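Local coordinates for lipase (Photobacterium sp. M37, PDB 2ORY), which hydrolyses triacylglycerols as a cold-adapted lipase of the alpha/beta hydrolase fold, probably through a serine nucleophile of a Ser-His-Asp triad, at residues D325-L328 with T329-E333; P64-I67 with F68-A71; V95-D99 with W100-D104; V54-G57 with P58-Y61. All coordinates share one frame; numbering follows the deposited sequence.

Overall arrangement
Interactions 4 and 2 follow each other along the first hairpin of the central mixed sheet, strands 52-63 and 66-78, with centres about 17 Å apart; they meet where Ala-71 O lies 2.8 Å from Tyr-61 N, a probable backbone hydrogen bond between the strands. Interaction 2 also touches interaction 3, with Phe-68 CZ packed 3.5 Å from Asp-99 CB and the centres about 13 Å apart. Interaction 3 is the contact next to the probable active site, since Trp-100 touches both Ser-174 and His-312 of the likely triad. Interaction 1, near the C-terminus, stands apart: its centre is about 22 Å from that of interaction 3, although their nearest atoms come to about 5 Å.

Interaction 1 (D325-L328 with T329-E333); sequences DIPL and TDIFE
Pro-327 precedes and Leu-328 opens the short helix 328-332: Ile-331 N donates to Pro-327 O at 3.0 Å, and Phe-332 N to Leu-328 O at 2.8 Å in a nearly straight bond (N-H...O 173°). Asp-330 N adds a weak bond to Pro-327 O, and Ile-331 N a weak one to Leu-328 O, so each of the two carbonyls is approached by two amides. The Ile-331 side chain runs past the Pro-327 carbonyl and crosses Ile-326 at an angle. Ile-331 CG1 is anti to its own carbonyl carbon (chi1 -55°), which lays that branch 3.1 Å from Pro-327 O and lets CD1 reach Ile-326 CG2 at 4.0 Å. One turn apart, Leu-328 and Phe-332 run side by side in the same direction, with Leu-328 CD2 4.0 Å from Phe-332 CE1, while Leu-328 O sits at the edge of the phenyl ring, near its plane. On the outer side Pro-327 CB meets Asp-330 CB at 3.9 Å, and the Asp-330 carboxylate bonds through OD2 to Tyr-18 OH. Tyr-14 of helix 5-15 packs on Ile-326, Leu-328 and Phe-332. This is a helix N-terminus with Pro-327 at the N-cap, itself the centre of an inverse gamma turn.

Interaction 2 (P64-I67 with F68-A71); sequences PFTI and FNDA
Ile-67 and Asp-70 meet across a tight corner in the chain, and the isoleucine side chain can be traced outward from the backbone. Ile-67 CB lies 3.3 Å from Asp-70 OD2, so one carboxylate oxygen rests against the root of the side chain. Ile-67 CG1 occupies the position between the backbone N and the carbonyl carbon (chi1 72°), which brings it 3.1 Å from Phe-68 N and 3.8 Å from CD2 of the Phe-68 ring. The tip continues outward and stays farther off, with Ile-67 CD1 4.4 Å from Phe-68 CD2. The other branch, Ile-67 CG2, passes Asp-70 OD2 at 3.9 Å. The backbone here forms a type I beta turn from Ile-67 to Asp-70, within strand 66-78 of the alpha/beta hydrolase sheet; Asp-70 N donates to Ile-67 O at 2.8 Å, although the exact place of that oxygen is less sure. The turn redirects the chain at Phe-68 and Asn-69 before it pairs with the preceding strand through Ala-71 and Tyr-61. A water joins the two limbs on the surface: it is hydrogen-bonded to Thr-66 OG1 at 2.9 Å and accepts from Asn-69 N at 3.0 Å. The threonine hydroxyl is anti to its own backbone N (chi1 176°), which carries OG1 to this water. Phe-68 O is hydrogen-bonded to Thr-92 OG1 and Lys-175 NZ, tying the corner to the chain beyond strand 84-90 and to helix 175-189.

Interaction 3 (V95-D99 with W100-D104); sequences VSISD and WLFND
Trp-100 folds back onto Ser-96 and Ile-97 because its CG sits between the backbone N and the carbonyl carbon (chi1 66°), while Ile-97 keeps CG2 anti to its own backbone N. The Trp-100 indole therefore lies alongside the first turn of helix 97-102: CD1 is 3.0 Å from Ser-96 O, NE1 is 3.4 Å from Ile-97 CA, and Ile-97 C stands over one face of the ring. Ser-96 O also accepts from Trp-100 N at 3.3 Å, and from Asp-99 N. Ile-97 points the same way as Trp-100 and Leu-101; Ile-97 CG1 lies 4.2 Å from Trp-100 CZ2, and Ile-97 CG2 comes 3.6 Å from Leu-101 CD2. Leu-101 N donates to Ile-97 O at 2.8 Å, and Phe-102 N adds a weak, longer bond to the same oxygen as the helix widens into a pi-type turn. At the far end Asn-103 turns its amide back, and ND2 donates to Ser-98 O at 2.8 Å, with the oxygen close to the amide plane but the donor tilted 31° from the carbonyl plane. A water donates to Ser-98 OG and Asp-99 OD1 and makes a weak bond with Asn-103 ND2; Ser-98 OG is also bonded to Gln-267 OE1. Trp-100 touches Ser-174 and His-312, the probable nucleophile and triad histidine. Packing on the Ser-96/Ile-97 backbone and the Ile-97 side chain, with a weak NE1 bond to Pro-94 O, holds the indole beside the probable catalytic centre, while Ser-98 O is bonded by the Asn-103 side-chain amide and, weakly, by its backbone N.

Interaction 4 (V54-G57 with P58-Y61); sequences VVWG and PAVY
A classic beta bulge and a cis-proline lie together in strand 52-63, an outermost strand of the central mixed sheet of this alpha/beta hydrolase, where Trp-56 packs on Ala-59. Val-55 and Trp-56 both face the single residue Val-75 of strand 66-78; strand 52-63 thus carries one extra residue, which defines the bulge, and the chain turns a corner at Trp-56. Beyond it, the peptide bond between Gly-57 and Pro-58 is cis, so the two CA atoms are only 2.8 Å apart. Gly-57, without a side chain, has a positive phi (86°) and brings its CA 3.4 Å from Ala-59 N. Pairing resumes after the kink, with Ala-59 bonded through its backbone to Met-73. With CG anti to the backbone N (chi1 -174°), the indole of Trp-56 extends along the strand, and its six-membered ring reaches the methyl of Ala-59 obliquely. At the other end of the indole, NE1 donates to Lys-150 O, which satisfies this buried polar group and would hold the ring in its rotation; Phe-155 meets the ring with planes at about 45°. Pro-58 is packed against Ile-33 and Leu-34 of helix 30-43, and Val-54 CG1 makes a looser apolar contact with Pro-58 CD at 4.5 Å. The Ala-59 CB methyl lies 3.4 Å from Trp-56 CH2 and 3.8 Å from Trp-56 CZ3.

Interaction 1 (D325-L328 with T329-E333)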
# COMPACT_ATOMS: atom_id res chain seq x y z
N ASP A 325 -10.01 -8.08 15.37
CA ASP A 325 -8.84 -8.83 14.94
C ASP A 325 -7.54 -8.04 14.75
O ASP A 325 -6.45 -8.62 14.86
CB ASP A 325 -9.18 -9.57 13.65
CG ASP A 325 -10.22 -10.64 13.85
OD1 ASP A 325 -9.91 -11.64 14.54
OD2 ASP A 325 -11.36 -10.48 13.35
N ILE A 326 -7.66 -6.74 14.46
CA ILE A 326 -6.51 -5.87 14.25
C ILE A 326 -6.47 -4.75 15.30
O ILE A 326 -7.28 -3.82 15.26
CB ILE A 326 -6.58 -5.27 12.84
CG1 ILE A 326 -6.47 -6.41 11.83
CG2 ILE A 326 -5.50 -4.20 12.66
CD1 ILE A 326 -6.55 -5.98 10.37
N PRO A 327 -5.51 -4.82 16.23
CA PRO A 327 -5.28 -3.87 17.34
C PRO A 327 -4.82 -2.50 16.93
O PRO A 327 -3.65 -2.14 17.11
CB PRO A 327 -4.25 -4.59 18.19
CG PRO A 327 -3.40 -5.26 17.16
CD PRO A 327 -4.42 -5.81 16.18
N LEU A 328 -5.74 -1.72 16.40
CA LEU A 328 -5.44 -0.38 15.92
C LEU A 328 -4.72 0.50 16.92
O LEU A 328 -3.65 1.03 16.63
CB LEU A 328 -6.73 0.29 15.45
CG LEU A 328 -7.40 -0.36 14.24
CD1 LEU A 328 -8.75 0.30 14.01
CD2 LEU A 328 -6.51 -0.25 12.99
N THR A 329 -5.31 0.65 18.11
CA THR A 329 -4.73 1.49 19.15
C THR A 329 -3.31 1.05 19.50
O THR A 329 -2.45 1.87 19.83
CB THR A 329 -5.61 1.48 20.41
OG1 THR A 329 -5.86 0.12 20.81
CG2 THR A 329 -6.95 2.14 20.13
N ASP A 330 -3.04 -0.24 19.41
CA ASP A 330 -1.71 -0.72 19.72
C ASP A 330 -0.74 -0.42 18.60
O ASP A 330 0.46 -0.21 18.83
CB ASP A 330 -1.73 -2.22 19.96
CG ASP A 330 -0.39 -2.76 20.37
OD1 ASP A 330 0.15 -2.29 21.39
OD2 ASP A 330 0.14 -3.64 19.66
N ILE A 331 -1.24 -0.39 17.37
CA ILE A 331 -0.38 -0.10 16.23
C ILE A 331 -0.14 1.39 16.03
O ILE A 331 0.99 1.83 15.89
CB ILE A 331 -0.98 -0.66 14.94
CG1 ILE A 331 -1.26 -2.15 15.09
CG2 ILE A 331 -0.02 -0.43 13.78
CD1 ILE A 331 -2.06 -2.73 13.93
N PHE A 332 -1.21 2.17 16.02
CA PHE A 332 -1.09 3.60 15.78
C PHE A 332 -0.95 4.44 17.03
O PHE A 332 -0.53 5.59 16.99
CB PHE A 332 -2.28 4.11 14.96
CG PHE A 332 -2.38 3.48 13.59
CD1 PHE A 332 -3.02 2.25 13.42
CD2 PHE A 332 -1.78 4.08 12.48
CE1 PHE A 332 -3.07 1.63 12.17
CE2 PHE A 332 -1.82 3.45 11.21
CZ PHE A 332 -2.47 2.23 11.06
N GLU A 333 -1.26 3.86 18.17
CA GLU A 333 -1.15 4.62 19.41
C GLU A 333 -1.90 5.93 19.27
O GLU A 333 -3.07 5.95 18.88
CB GLU A 333 0.32 4.90 19.75
CG GLU A 333 1.16 3.64 19.91
CD GLU A 333 2.63 3.96 20.15
OE1 GLU A 333 3.32 4.42 19.21
OE2 GLU A 333 3.09 3.78 21.30

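Interaction 2 (P64-I67 with F68-A71)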
# COMPACT_ATOMS: atom_id res chain seq x y z
N PRO A 64 16.30 11.58 9.49
CA PRO A 64 15.81 12.59 10.44
C PRO A 64 15.25 13.83 9.75
O PRO A 64 15.62 14.14 8.63
CB PRO A 64 17.05 12.89 11.29
CG PRO A 64 18.17 12.62 10.37
CD PRO A 64 17.74 11.35 9.66
N PHE A 65 14.35 14.54 10.44
CA PHE A 65 13.75 15.78 9.95
C PHE A 65 12.87 15.71 8.71
O PHE A 65 12.62 16.73 8.06
CB PHE A 65 14.85 16.83 9.75
CG PHE A 65 15.64 17.12 11.01
CD1 PHE A 65 17.03 17.08 10.99
CD2 PHE A 65 15.00 17.43 12.20
CE1 PHE A 65 17.76 17.34 12.16
CE2 PHE A 65 15.72 17.69 13.37
CZ PHE A 65 17.11 17.64 13.34
N THR A 66 12.40 14.51 8.40
CA THR A 66 11.49 14.28 7.28
C THR A 66 10.83 12.91 7.45
O THR A 66 11.48 11.94 7.87
CB THR A 66 12.21 14.35 5.92
OG1 THR A 66 11.26 14.04 4.88
CG2 THR A 66 13.39 13.36 5.86
N ILE A 67 9.53 12.82 7.15
CA ILE A 67 8.80 11.57 7.28
C ILE A 67 7.93 11.27 6.07
O ILE A 67 7.55 10.12 5.84
CB ILE A 67 7.85 11.56 8.51
CG1 ILE A 67 6.66 12.47 8.23
CG2 ILE A 67 8.59 12.02 9.79
CD1 ILE A 67 5.53 12.31 9.21
N PHE A 68 7.62 12.31 5.29
CA PHE A 68 6.75 12.14 4.14
C PHE A 68 7.17 11.02 3.21
O PHE A 68 6.32 10.46 2.53
CB PHE A 68 6.66 13.44 3.34
CG PHE A 68 5.82 14.51 3.99
CD1 PHE A 68 5.59 15.72 3.34
CD2 PHE A 68 5.26 14.33 5.26
CE1 PHE A 68 4.83 16.74 3.93
CE2 PHE A 68 4.50 15.34 5.87
CZ PHE A 68 4.28 16.54 5.21
N ASN A 69 8.46 10.68 3.19
CA ASN A 69 8.91 9.61 2.29
C ASN A 69 9.33 8.35 3.00
O ASN A 69 10.02 7.52 2.43
CB ASN A 69 10.06 10.11 1.42
CG ASN A 69 9.68 11.34 0.64
OD1 ASN A 69 8.75 11.30 -0.18
ND2 ASN A 69 10.37 12.45 0.89
N ASP A 70 8.93 8.22 4.27
CA ASP A 70 9.26 7.04 5.04
C ASP A 70 8.73 5.81 4.31
O ASP A 70 7.75 5.90 3.57
CB ASP A 70 8.61 7.11 6.43
CG ASP A 70 9.41 7.94 7.42
OD1 ASP A 70 10.62 8.14 7.20
OD2 ASP A 70 8.83 8.38 8.43
N ALA A 71 9.38 4.68 4.51
CA ALA A 71 8.92 3.45 3.86
C ALA A 71 9.47 2.24 4.59
O ALA A 71 10.49 2.34 5.28
CB ALA A 71 9.36 3.43 2.42
O HOH W 1 11.15 11.16 4.50

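Interaction 3 (V95-D99 with W100-D104)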
# COMPACT_ATOMS: atom_id res chain seq x y z
N VAL A 95 -2.45 8.70 8.29
CA VAL A 95 -3.54 9.57 8.76
C VAL A 95 -3.51 10.98 8.23
O VAL A 95 -4.56 11.59 8.03
CB VAL A 95 -3.61 9.64 10.30
CG1 VAL A 95 -3.65 8.23 10.89
CG2 VAL A 95 -2.42 10.43 10.86
N SER A 96 -2.31 11.50 7.98
CA SER A 96 -2.14 12.86 7.50
C SER A 96 -2.27 12.97 5.99
O SER A 96 -1.41 13.54 5.33
CB SER A 96 -0.76 13.36 7.93
OG SER A 96 -0.66 13.34 9.34
N ILE A 97 -3.38 12.46 5.46
CA ILE A 97 -3.61 12.47 4.03
C ILE A 97 -3.33 13.79 3.29
O ILE A 97 -2.68 13.78 2.23
CB ILE A 97 -5.08 11.99 3.70
CG1 ILE A 97 -5.28 10.56 4.22
CG2 ILE A 97 -5.35 12.03 2.20
CD1 ILE A 97 -6.73 10.15 4.31
N SER A 98 -3.80 14.91 3.82
CA SER A 98 -3.62 16.20 3.13
C SER A 98 -2.14 16.54 2.94
O SER A 98 -1.77 17.17 1.95
CB SER A 98 -4.33 17.32 3.91
OG SER A 98 -4.33 18.53 3.19
N ASP A 99 -1.30 16.11 3.87
CA ASP A 99 0.12 16.40 3.79
C ASP A 99 0.89 15.49 2.83
O ASP A 99 1.55 16.00 1.93
CB ASP A 99 0.78 16.35 5.17
CG ASP A 99 0.28 17.46 6.10
OD1 ASP A 99 -0.60 18.24 5.68
OD2 ASP A 99 0.75 17.55 7.25
N TRP A 100 0.81 14.16 3.00
CA TRP A 100 1.55 13.27 2.12
C TRP A 100 0.90 13.00 0.76
O TRP A 100 1.59 12.62 -0.18
CB TRP A 100 1.88 11.94 2.81
CG TRP A 100 0.69 11.09 3.15
CD1 TRP A 100 0.03 11.05 4.34
CD2 TRP A 100 -0.01 10.18 2.26
NE1 TRP A 100 -1.04 10.19 4.25
CE2 TRP A 100 -1.09 9.65 3.00
CE3 TRP A 100 0.18 9.79 0.93
CZ2 TRP A 100 -1.99 8.72 2.43
CZ3 TRP A 100 -0.72 8.86 0.38
CH2 TRP A 100 -1.79 8.34 1.13
N LEU A 101 -0.41 13.20 0.65
CA LEU A 101 -1.10 12.97 -0.62
C LEU A 101 -1.39 14.27 -1.40
O LEU A 101 -0.88 14.46 -2.50
CB LEU A 101 -2.41 12.20 -0.37
CG LEU A 101 -3.25 11.95 -1.63
CD1 LEU A 101 -2.52 10.94 -2.52
CD2 LEU A 101 -4.64 11.42 -1.26
N PHE A 102 -2.19 15.18 -0.83
CA PHE A 102 -2.49 16.43 -1.53
C PHE A 102 -1.26 17.28 -1.89
O PHE A 102 -1.25 17.94 -2.92
CB PHE A 102 -3.43 17.31 -0.69
CG PHE A 102 -4.83 16.77 -0.56
CD1 PHE A 102 -5.15 15.50 -1.00
CD2 PHE A 102 -5.82 17.56 0.02
CE1 PHE A 102 -6.45 15.01 -0.87
CE2 PHE A 102 -7.12 17.08 0.15
CZ PHE A 102 -7.43 15.80 -0.29
N ASN A 103 -0.24 17.30 -1.04
CA ASN A 103 0.94 18.11 -1.33
C ASN A 103 2.06 17.39 -2.10
O ASN A 103 3.21 17.82 -2.08
CB ASN A 103 1.50 18.69 -0.03
CG ASN A 103 0.66 19.81 0.51
OD1 ASN A 103 0.89 20.98 0.23
ND2 ASN A 103 -0.35 19.44 1.29
N ASP A 104 1.72 16.31 -2.79
CA ASP A 104 2.71 15.56 -3.56
C ASP A 104 3.10 16.24 -4.89
O ASP A 104 2.37 16.17 -5.88
CB ASP A 104 2.17 14.16 -3.84
CG ASP A 104 3.21 13.23 -4.41
OD1 ASP A 104 2.90 12.03 -4.56
OD2 ASP A 104 4.33 13.69 -4.72
O HOH W 2 -2.08 19.86 3.82

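Interaction 4 (V54-G57 with P58-Y61)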
# COMPACT_ATOMS: atom_id res chain seq x y z
N VAL A 54 9.24 -14.15 9.89
CA VAL A 54 9.73 -12.99 9.15
C VAL A 54 11.08 -13.45 8.63
O VAL A 54 11.97 -13.74 9.42
CB VAL A 54 9.91 -11.77 10.09
CG1 VAL A 54 10.48 -10.59 9.30
CG2 VAL A 54 8.56 -11.40 10.71
N VAL A 55 11.21 -13.56 7.31
CA VAL A 55 12.45 -14.02 6.70
C VAL A 55 13.25 -12.94 5.96
O VAL A 55 14.36 -13.19 5.48
CB VAL A 55 12.16 -15.20 5.75
CG1 VAL A 55 11.68 -16.41 6.56
CG2 VAL A 55 11.08 -14.81 4.74
N TRP A 56 12.69 -11.74 5.84
CA TRP A 56 13.43 -10.65 5.20
C TRP A 56 12.89 -9.34 5.72
O TRP A 56 11.68 -9.09 5.65
CB TRP A 56 13.30 -10.66 3.69
CG TRP A 56 14.19 -9.62 3.06
CD1 TRP A 56 15.46 -9.81 2.61
CD2 TRP A 56 13.86 -8.26 2.77
NE1 TRP A 56 15.94 -8.66 2.04
CE2 TRP A 56 14.98 -7.69 2.13
CE3 TRP A 56 12.72 -7.46 2.99
CZ2 TRP A 56 15.00 -6.35 1.69
CZ3 TRP A 56 12.74 -6.12 2.55
CH2 TRP A 56 13.88 -5.59 1.91
N GLY A 57 13.78 -8.51 6.25
CA GLY A 57 13.35 -7.24 6.81
C GLY A 57 12.93 -7.45 8.25
O GLY A 57 13.16 -8.51 8.83
N PRO A 58 12.29 -6.44 8.87
CA PRO A 58 11.99 -5.17 8.18
C PRO A 58 13.17 -4.29 7.72
O PRO A 58 14.12 -4.06 8.47
CB PRO A 58 11.09 -4.44 9.18
CG PRO A 58 11.54 -4.96 10.51
CD PRO A 58 11.79 -6.43 10.25
N ALA A 59 13.10 -3.85 6.47
CA ALA A 59 14.09 -2.95 5.89
C ALA A 59 13.36 -1.59 5.93
O ALA A 59 12.29 -1.43 5.34
CB ALA A 59 14.39 -3.33 4.46
N VAL A 60 13.96 -0.63 6.62
CA VAL A 60 13.33 0.67 6.78
C VAL A 60 14.07 1.80 6.08
O VAL A 60 15.29 1.83 6.07
CB VAL A 60 13.21 1.03 8.29
CG1 VAL A 60 12.46 2.35 8.47
CG2 VAL A 60 12.51 -0.09 9.06
N TYR A 61 13.30 2.71 5.48
CA TYR A 61 13.87 3.89 4.85
C TYR A 61 13.33 5.05 5.69
O TYR A 61 12.13 5.30 5.70
CB TYR A 61 13.39 4.05 3.41
CG TYR A 61 14.02 5.26 2.75
CD1 TYR A 61 15.31 5.21 2.23
CD2 TYR A 61 13.34 6.49 2.71
CE1 TYR A 61 15.92 6.34 1.69
CE2 TYR A 61 13.95 7.64 2.16
CZ TYR A 61 15.24 7.56 1.65
OH TYR A 61 15.84 8.67 1.10